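Local atomic coordinates of lysyl oxidase (Pichia pastoris, PDB entry 1W7C), a protein that probably oxidises primary amines, among them lysine side chains, using a copper ion and one topaquinone cofactor in each subunit of its dimer. Residues 312-316 with 384-388; 326-331 with 679-683; 154-158 with 238-242. All blocks are in the same frame, centred on the assembly; numbering follows the deposited sequence. Where two conformers were deposited one is given.

Contact 1: 312-316 with 384-388; sequences SWSRD and TDTFE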
loop_
_atom_site.group_PDB
_atom_site.type_symbol
_atom_site.label_atom_id
_atom_site.label_comp_id
_atom_site.label_asym_id
_atom_site.label_seq_id
_atom_site.Cartn_x
_atom_site.Cartn_y
_atom_site.Cartn_z
ATOM N N SER A 312 16.293 20.299 -3.005
ATOM C CA SER A 312 16.072 21.715 -2.813
ATOM C C SER A 312 14.977 21.887 -1.793
ATOM O O SER A 312 14.125 21.023 -1.644
ATOM C CB SER A 312 15.680 22.377 -4.147
ATOM O OG SER A 312 15.489 23.762 -3.955
ATOM N N TRP A 313 14.976 23.038 -1.122
ATOM C CA TRP A 313 14.008 23.321 -0.060
ATOM C C TRP A 313 13.374 24.680 -0.249
ATOM O O TRP A 313 14.079 25.678 -0.490
ATOM C CB TRP A 313 14.746 23.297 1.291
ATOM C CG TRP A 313 13.801 23.331 2.447
ATOM C CD1 TRP A 313 13.303 24.449 3.084
ATOM C CD2 TRP A 313 13.252 22.204 3.127
ATOM N NE1 TRP A 313 12.467 24.067 4.108
ATOM C CE2 TRP A 313 12.417 22.695 4.150
ATOM C CE3 TRP A 313 13.394 20.811 2.985
ATOM C CZ2 TRP A 313 11.742 21.856 5.024
ATOM C CZ3 TRP A 313 12.729 19.974 3.877
ATOM C CH2 TRP A 313 11.903 20.499 4.866
ATOM N N SER A 314 12.053 24.738 -0.103
ATOM C CA SER A 314 11.321 26.000 -0.113
ATOM C C SER A 314 10.432 26.143 1.098
ATOM O O SER A 314 9.978 25.156 1.682
ATOM C CB SER A 314 10.469 26.132 -1.367
ATOM O OG SER A 314 9.320 25.284 -1.323
ATOM N N ARG A 315 10.187 27.400 1.462
ATOM C CA ARG A 315 9.246 27.718 2.516
ATOM C C ARG A 315 7.842 27.198 2.191
ATOM O O ARG A 315 7.158 26.633 3.058
ATOM C CB ARG A 315 9.253 29.235 2.724
ATOM C CG ARG A 315 8.183 29.756 3.628
ATOM C CD ARG A 315 7.010 30.414 2.831
ATOM N NE ARG A 315 5.931 30.825 3.717
ATOM C CZ ARG A 315 4.667 30.628 3.512
ATOM N NH1 ARG A 315 4.227 30.060 2.393
ATOM N NH2 ARG A 315 3.801 31.035 4.416
ATOM N N ASP A 316 7.415 27.343 0.945
ATOM C CA ASP A 316 6.056 26.947 0.596
ATOM C C ASP A 316 5.833 25.436 0.747
ATOM O O ASP A 316 4.818 25.024 1.313
ATOM C CB ASP A 316 5.716 27.299 -0.847
ATOM C CG ASP A 316 5.540 28.789 -1.111
ATOM O OD1 ASP A 316 5.511 29.617 -0.156
ATOM O OD2 ASP A 316 5.462 29.186 -2.303
ATOM N N THR A 384 18.399 22.996 6.223
ATOM C CA THR A 384 17.861 23.837 5.171
ATOM C C THR A 384 17.533 25.213 5.741
ATOM O O THR A 384 17.660 25.424 6.928
ATOM C CB THR A 384 16.597 23.221 4.543
ATOM O OG1 THR A 384 15.588 23.086 5.557
ATOM C CG2 THR A 384 16.897 21.835 3.990
ATOM N N ASP A 385 17.053 26.114 4.895
ATOM C CA ASP A 385 16.770 27.469 5.358
ATOM C C ASP A 385 15.642 28.092 4.598
ATOM O O ASP A 385 15.262 27.621 3.506
ATOM C CB ASP A 385 18.044 28.334 5.279
ATOM C CG ASP A 385 18.743 28.186 3.970
ATOM O OD1 ASP A 385 18.167 28.586 2.918
ATOM O OD2 ASP A 385 19.882 27.661 3.914
ATOM N N THR A 386 15.040 29.104 5.222
ATOM C CA THR A 386 14.014 29.926 4.609
ATOM C C THR A 386 14.254 31.370 5.061
ATOM O O THR A 386 15.030 31.638 5.978
ATOM C CB THR A 386 12.593 29.508 5.052
ATOM O OG1 THR A 386 12.539 29.533 6.484
ATOM C CG2 THR A 386 12.246 28.082 4.598
ATOM N N PHE A 387 13.512 32.279 4.458
ATOM C CA PHE A 387 13.473 33.687 4.866
ATOM C C PHE A 387 12.038 34.160 4.958
ATOM O O PHE A 387 11.269 33.998 4.009
ATOM C CB PHE A 387 14.249 34.584 3.877
ATOM C CG PHE A 387 14.159 36.049 4.216
ATOM C CD1 PHE A 387 13.167 36.842 3.689
ATOM C CD2 PHE A 387 15.031 36.593 5.143
ATOM C CE1 PHE A 387 13.079 38.184 4.045
ATOM C CE2 PHE A 387 14.958 37.918 5.494
ATOM C CZ PHE A 387 13.975 38.709 4.953
ATOM N N GLU A 388 11.654 34.723 6.088
ATOM C CA GLU A 388 10.317 35.352 6.191
ATOM C C GLU A 388 10.395 36.558 7.103
ATOM O O GLU A 388 10.982 36.489 8.167
ATOM C CB GLU A 388 9.261 34.402 6.740
ATOM C CG GLU A 388 9.151 33.093 5.999
ATOM C CD GLU A 388 7.921 32.316 6.399
ATOM O OE1 GLU A 388 6.806 32.604 5.836
ATOM O OE2 GLU A 388 8.072 31.392 7.243
HETATM O O HOH W 1 14.163 28.052 0.978
HETATM O O HOH W 2 4.549 32.056 7.010
#
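Trp313 and Thr384 meet where segments 312-314 and 384-388 run in roughly the same direction, their axes 6.9 Å apart at closest and 30° askew; water 1 donates to both Trp313 O and Asp385 O. Thr384 sits over one face of the indole: its CB is 3.7 Å from the centroid of the five-membered Trp313 ring, a CH-pi contact, and its OG1 lies over the same face while bonding to Ser398 OG. Thr386 CG2 approaches the indole edge near NE1, which bonds to Gly364 O, and also packs 3.7 Å from Arg315 CB. Beyond it Arg315 bends at chi2 (-103°), setting up a salt-bridging hydrogen bond from NE to Glu388 OE1, 2.9 Å and nearly straight (164°). The oxygen lies in the guanidinium plane, yet NE reaches it from above the carboxylate plane. Water 2 links Arg315 NH2 with Glu388 OE1, and Arg315 NH1 forms a second salt-bridging hydrogen bond, to Asp316 OD1 at 2.9 Å. Trp57 NE1 is a further partner of Glu388 OE1, and Arg613 of Asp316. In this salt-bridge network of Arg315, Asp316 and Glu388, one buried guanidinium is gripped between two acids and fixed in rotation, which probably helps keep both carboxylates ionised.

Contact 2: 326-331 with 679-683; sequences FKGERI and NYFDS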
loop_
_atom_site.group_PDB
_atom_site.type_symbol
_atom_site.label_atom_id
_atom_site.label_comp_id
_atom_site.label_asym_id
_atom_site.label_seq_id
_atom_site.Cartn_x
_atom_site.Cartn_y
_atom_site.Cartn_z
ATOM N N PHE A 326 19.082 7.287 -12.741
ATOM C CA PHE A 326 19.300 5.887 -12.371
ATOM C C PHE A 326 20.182 5.271 -13.450
ATOM O O PHE A 326 19.921 5.437 -14.650
ATOM C CB PHE A 326 17.981 5.126 -12.207
ATOM C CG PHE A 326 18.178 3.697 -11.811
ATOM C CD1 PHE A 326 17.898 2.660 -12.676
ATOM C CD2 PHE A 326 18.662 3.400 -10.563
ATOM C CE1 PHE A 326 18.121 1.324 -12.288
ATOM C CE2 PHE A 326 18.874 2.085 -10.180
ATOM C CZ PHE A 326 18.591 1.039 -11.048
ATOM N N LYS A 327 21.258 4.628 -13.026
ATOM C CA LYS A 327 22.260 4.051 -13.935
ATOM C C LYS A 327 22.668 5.029 -15.026
ATOM O O LYS A 327 22.761 4.675 -16.208
ATOM C CB LYS A 327 21.790 2.689 -14.464
ATOM C CG LYS A 327 21.731 1.649 -13.354
ATOM C CD LYS A 327 21.454 0.243 -13.867
ATOM C CE LYS A 327 21.625 -0.778 -12.737
ATOM N NZ LYS A 327 23.069 -0.964 -12.407
ATOM N N GLY A 328 22.884 6.276 -14.622
ATOM C CA GLY A 328 23.467 7.285 -15.503
ATOM C C GLY A 328 22.511 7.986 -16.450
ATOM O O GLY A 328 22.951 8.770 -17.272
ATOM N N GLU A 329 21.214 7.704 -16.343
ATOM C CA GLU A 329 20.237 8.357 -17.182
ATOM C C GLU A 329 19.202 9.079 -16.328
ATOM O O GLU A 329 18.673 8.503 -15.372
ATOM C CB GLU A 329 19.507 7.341 -18.085
ATOM C CG GLU A 329 20.426 6.554 -19.027
ATOM C CD GLU A 329 19.631 5.658 -19.964
ATOM O OE1 GLU A 329 19.354 4.509 -19.606
ATOM O OE2 GLU A 329 19.209 6.121 -21.044
ATOM N N ARG A 330 18.876 10.322 -16.684
ATOM C CA ARG A 330 17.809 11.035 -16.019
ATOM C C ARG A 330 16.473 10.371 -16.343
ATOM O O ARG A 330 16.157 10.163 -17.502
ATOM C CB ARG A 330 17.744 12.477 -16.510
ATOM C CG ARG A 330 16.680 13.296 -15.869
ATOM C CD ARG A 330 16.566 14.725 -16.415
ATOM N NE ARG A 330 17.878 15.354 -16.288
ATOM C CZ ARG A 330 18.761 15.582 -17.263
ATOM N NH1 ARG A 330 18.441 15.451 -18.537
ATOM N NH2 ARG A 330 19.968 16.009 -16.931
ATOM N N ILE A 331 15.714 10.071 -15.305
ATOM C CA ILE A 331 14.320 9.664 -15.451
ATOM C C ILE A 331 13.316 10.745 -15.062
ATOM O O ILE A 331 12.220 10.752 -15.594
ATOM C CB ILE A 331 14.020 8.349 -14.723
ATOM C CG1 ILE A 331 14.242 8.438 -13.223
ATOM C CG2 ILE A 331 14.790 7.179 -15.345
ATOM C CD1 ILE A 331 13.541 7.373 -12.448
ATOM N N ASN A 679 9.515 -1.848 -19.620
ATOM C CA ASN A 679 10.269 -1.924 -20.873
ATOM C C ASN A 679 11.358 -0.862 -21.006
ATOM O O ASN A 679 11.825 -0.567 -22.087
ATOM C CB ASN A 679 9.305 -1.921 -22.077
ATOM C CG ASN A 679 8.421 -3.122 -22.084
ATOM O OD1 ASN A 679 8.800 -4.206 -21.636
ATOM N ND2 ASN A 679 7.235 -2.952 -22.637
ATOM N N TYR A 680 11.771 -0.303 -19.874
ATOM C CA TYR A 680 12.755 0.763 -19.838
ATOM C C TYR A 680 14.156 0.186 -20.097
ATOM O O TYR A 680 15.022 0.862 -20.652
ATOM C CB TYR A 680 12.699 1.467 -18.477
ATOM C CG TYR A 680 13.654 2.622 -18.356
ATOM C CD1 TYR A 680 13.391 3.821 -18.985
ATOM C CD2 TYR A 680 14.826 2.513 -17.593
ATOM C CE1 TYR A 680 14.255 4.872 -18.894
ATOM C CE2 TYR A 680 15.678 3.551 -17.495
ATOM C CZ TYR A 680 15.409 4.727 -18.134
ATOM O OH TYR A 680 16.324 5.735 -18.020
ATOM N N PHE A 681 14.370 -1.051 -19.667
ATOM C CA PHE A 681 15.528 -1.861 -19.980
ATOM C C PHE A 681 15.087 -3.095 -20.772
ATOM O O PHE A 681 13.898 -3.306 -21.007
ATOM C CB PHE A 681 16.236 -2.273 -18.688
ATOM C CG PHE A 681 16.707 -1.118 -17.816
ATOM C CD1 PHE A 681 17.708 -0.244 -18.234
ATOM C CD2 PHE A 681 16.214 -0.973 -16.512
ATOM C CE1 PHE A 681 18.137 0.773 -17.414
ATOM C CE2 PHE A 681 16.684 0.041 -15.672
ATOM C CZ PHE A 681 17.647 0.891 -16.121
ATOM N N ASP A 682 16.033 -3.956 -21.114
ATOM C CA ASP A 682 15.733 -5.263 -21.647
ATOM C C ASP A 682 15.361 -6.290 -20.575
ATOM O O ASP A 682 14.798 -7.335 -20.891
ATOM C CB ASP A 682 16.937 -5.800 -22.430
ATOM C CG ASP A 682 17.194 -5.067 -23.713
ATOM O OD1 ASP A 682 16.331 -4.299 -24.178
ATOM O OD2 ASP A 682 18.264 -5.288 -24.333
ATOM N N SER A 683 15.690 -5.990 -19.331
ATOM C CA SER A 683 15.508 -6.903 -18.228
ATOM C C SER A 683 15.403 -6.112 -16.919
ATOM O O SER A 683 15.643 -4.898 -16.866
ATOM C CB SER A 683 16.680 -7.888 -18.170
ATOM O OG SER A 683 17.899 -7.190 -17.967
HETATM O O HOH W 3 18.343 4.604 -16.562
HETATM O O HOH W 4 15.710 8.173 -19.235
#
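Tyr680 and Phe681 carry the 679-683 side of this contact, reaching across to the turn at 326-331. The hydroxyl end of Tyr680 does its touching: OH is 3.4 Å from Ile331 CG2 and 3.6 Å from Glu329 CB. The tyrosine CG lies opposite the backbone N (chi1 -178°), carrying the ring outward to this spot. Two waters, both near the ring plane, serve the hydroxyl: water 4 bridges it to Arg330 O, and water 3, 2.7 Å from Tyr680 OH, lies within reach of Phe326 O and Glu329 OE1. Phe681 meets Phe326, its CZ 3.9 Å from Phe326 CD1, so that the two rings meet edge to edge. Tyr680 CD2 stands 3.5 Å above the centre of the Phe681 ring, covering one face of it. Were Phe326 replaced by an alanine, the outer edge of Phe681 would probably lose its aromatic neighbour, leaving a gap beside the turn. Arg570 joins the two sides, forming a salt bridge with Glu329 and a cation-pi contact with Tyr680, while Arg275 of the second subunit packs on Phe326. Phe326 to Glu329 is a type I' turn closed by reciprocal backbone bonds, the two-residue loop of a beta-hairpin formed by strands 318-326 and 329-344, here docked on a loop of the enzyme domain beside the subunit interface.

Contact 3: 154-158 with 238-242; sequences IMRDV and AEELY. With NAG (2-acetamido-2-deoxy-beta-D-glucopyranose), chain R.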
loop_
_atom_site.group_PDB
_atom_site.type_symbol
_atom_site.label_atom_id
_atom_site.label_comp_id
_atom_site.label_asym_id
_atom_site.label_seq_id
_atom_site.Cartn_x
_atom_site.Cartn_y
_atom_site.Cartn_z
ATOM N N ILE A 154 -20.879 42.874 27.695
ATOM C CA ILE A 154 -21.992 42.026 27.232
ATOM C C ILE A 154 -21.498 40.709 26.623
ATOM O O ILE A 154 -21.993 39.649 26.982
ATOM C CB ILE A 154 -22.905 42.783 26.235
ATOM C CG1 ILE A 154 -23.670 43.891 26.967
ATOM C CG2 ILE A 154 -23.913 41.828 25.575
ATOM C CD1 ILE A 154 -24.324 44.912 26.042
ATOM N N MET A 155 -20.525 40.765 25.714
ATOM C CA MET A 155 -20.067 39.528 25.089
ATOM C C MET A 155 -19.328 38.606 26.051
ATOM O O MET A 155 -19.400 37.400 25.893
ATOM C CB MET A 155 -19.256 39.793 23.819
ATOM C CG MET A 155 -20.117 40.156 22.621
ATOM S SD MET A 155 -21.466 38.971 22.269
ATOM C CE MET A 155 -20.526 37.470 21.958
ATOM N N ARG A 156 -18.648 39.151 27.063
ATOM C CA ARG A 156 -18.026 38.303 28.083
ATOM C C ARG A 156 -19.107 37.487 28.794
ATOM O O ARG A 156 -18.935 36.292 29.024
ATOM C CB ARG A 156 -17.233 39.143 29.093
ATOM C CG ARG A 156 -15.933 39.712 28.571
ATOM C CD ARG A 156 -15.237 40.628 29.581
ATOM N NE ARG A 156 -14.871 39.881 30.781
ATOM C CZ ARG A 156 -13.799 39.106 30.886
ATOM N NH1 ARG A 156 -12.948 39.003 29.879
ATOM N NH2 ARG A 156 -13.565 38.444 32.010
ATOM N N ASP A 157 -20.228 38.134 29.105
ATOM C CA ASP A 157 -21.351 37.469 29.766
ATOM C C ASP A 157 -22.010 36.419 28.855
ATOM O O ASP A 157 -22.291 35.315 29.296
ATOM C CB ASP A 157 -22.390 38.496 30.255
ATOM C CG ASP A 157 -23.262 37.954 31.373
ATOM O OD1 ASP A 157 -24.445 37.646 31.116
ATOM O OD2 ASP A 157 -22.838 37.796 32.538
ATOM N N VAL A 158 -22.227 36.769 27.589
ATOM C CA VAL A 158 -22.783 35.846 26.594
ATOM C C VAL A 158 -21.901 34.606 26.462
ATOM O O VAL A 158 -22.377 33.467 26.544
ATOM C CB VAL A 158 -22.913 36.516 25.199
ATOM C CG1 VAL A 158 -23.206 35.482 24.113
ATOM C CG2 VAL A 158 -24.015 37.581 25.215
ATOM N N ALA A 238 -24.744 41.527 19.515
ATOM C CA ALA A 238 -24.527 41.047 20.877
ATOM C C ALA A 238 -25.757 41.251 21.759
ATOM O O ALA A 238 -26.086 40.384 22.559
ATOM C CB ALA A 238 -23.329 41.755 21.490
ATOM N N GLU A 239 -26.429 42.400 21.599
ATOM C CA GLU A 239 -27.571 42.756 22.432
ATOM C C GLU A 239 -28.730 41.799 22.162
ATOM O O GLU A 239 -29.378 41.330 23.092
ATOM C CB GLU A 239 -28.015 44.222 22.185
ATOM C CG GLU A 239 -27.100 45.269 22.818
ATOM C CD GLU A 239 -25.810 45.549 22.040
ATOM O OE1 GLU A 239 -25.644 45.056 20.898
ATOM O OE2 GLU A 239 -24.945 46.277 22.582
ATOM N N GLU A 240 -28.972 41.491 20.888
ATOM C CA GLU A 240 -30.042 40.563 20.520
ATOM C C GLU A 240 -29.828 39.189 21.151
ATOM O O GLU A 240 -30.773 38.580 21.660
ATOM C CB GLU A 240 -30.147 40.399 19.005
ATOM C CG GLU A 240 -31.377 39.610 18.577
ATOM C CD GLU A 240 -31.444 39.324 17.085
ATOM O OE1 GLU A 240 -30.470 39.571 16.359
ATOM O OE2 GLU A 240 -32.489 38.820 16.639
ATOM N N LEU A 241 -28.592 38.696 21.083
ATOM C CA LEU A 241 -28.271 37.382 21.625
ATOM C C LEU A 241 -28.386 37.390 23.145
ATOM O O LEU A 241 -28.984 36.501 23.741
ATOM C CB LEU A 241 -26.872 36.950 21.189
ATOM C CG LEU A 241 -26.363 35.623 21.754
ATOM C CD1 LEU A 241 -27.360 34.498 21.603
ATOM C CD2 LEU A 241 -25.051 35.252 21.046
ATOM N N TYR A 242 -27.858 38.433 23.768
ATOM C CA TYR A 242 -27.959 38.576 25.214
ATOM C C TYR A 242 -29.425 38.557 25.685
ATOM O O TYR A 242 -29.752 37.884 26.668
ATOM C CB TYR A 242 -27.256 39.855 25.683
ATOM C CG TYR A 242 -27.342 40.051 27.173
ATOM C CD1 TYR A 242 -28.352 40.847 27.732
ATOM C CD2 TYR A 242 -26.445 39.425 28.032
ATOM C CE1 TYR A 242 -28.457 41.018 29.106
ATOM C CE2 TYR A 242 -26.541 39.597 29.419
ATOM C CZ TYR A 242 -27.550 40.396 29.944
ATOM O OH TYR A 242 -27.662 40.567 31.300
HETATM C C1 NAG R . -10.835 41.564 28.420
HETATM C C2 NAG R . -9.329 41.933 28.418
HETATM C C3 NAG R . -8.728 41.873 29.826
HETATM C C4 NAG R . -9.601 42.659 30.795
HETATM C C5 NAG R . -11.061 42.232 30.672
HETATM C C6 NAG R . -11.920 43.052 31.630
HETATM C C7 NAG R . -7.889 41.399 26.477
HETATM C C8 NAG R . -7.088 40.318 25.799
HETATM N N2 NAG R . -8.600 41.021 27.544
HETATM O O3 NAG R . -7.415 42.411 29.850
HETATM O O4 NAG R . -9.164 42.464 32.124
HETATM O O5 NAG R . -11.507 42.402 29.339
HETATM O O6 NAG R . -13.194 43.270 31.074
HETATM O O7 NAG R . -7.867 42.544 26.030
#
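Ala238 faces Met155, its CB packed 3.4 Å from Met155 SD. The methionine chain curls back on itself, with chi2 -53° and chi3 -61°, and this brings the sulfur over the small alanine. One turn along, Val158 splits its two methyls between two partners: CG1 lies 3.6 Å from Leu241 CD2 in the buried part of the interface, and CG2 packs 4.0 Å from Tyr242 CB. Ile154 comes to the same tyrosine from the other end of its turn, its CG2 3.9 Å from Tyr242 CB and also near the carbonyl of Ala238, while its CD1 touches the carboxylate of Glu239. At the outer rim Asp157 OD1 lies in the plane of the Tyr242 ring, 3.3 Å from CE2, so the acid meets the electropositive C-H edge and not the pi face. No hydrogen bond crosses between the segments; shape and apolar contact hold them.

The next shell fixes the helices themselves. Thr152 OG1 accepts from Met155 N near the start of helix 153-163, and Ser237 OG does the same for Glu240 N on helix 238-246. On the flank of its helix away from 238-242, the guanidinium of Arg156 lies against the sugar of the glycan on Asn151, with NAG C5 3.8 Å above its plane; NH1 is held by Glu168 and Asn151, and Asn147 ND2 is hydrogen-bonded to the sugar.

The helix segments run in the same general sense, their axes 9.8 Å apart and crossing at 39°. Beneath them, Met155 and Leu241 both rest on Tyr228 of strand 224-230 and Phe209 of strand 209-214, so the pair lies against an antiparallel five-stranded sheet, consistent with the N3-type domain of copper amine oxidases.

Contacts 1 and 2 belong to the beta-rich enzyme domain, where their segments alternate along the chain; their centres are about 32 Å apart and their nearest atoms about 14 Å. Contact 3 closes earlier in the sequence, its centre about 45 Å from that of contact 1 and about 69 Å from that of contact 2, which lies across the chain's centre from it. Contact 1 lies near the active site: the side chain of Arg315 is about 9 Å from that of Asp358, the predicted proton acceptor. Contact 2 neighbours a calcium site, with the Arg330 side chain about 8 Å from the ion, whereas contact 3 lies away from the annotated sites, with a glycan beside Arg156.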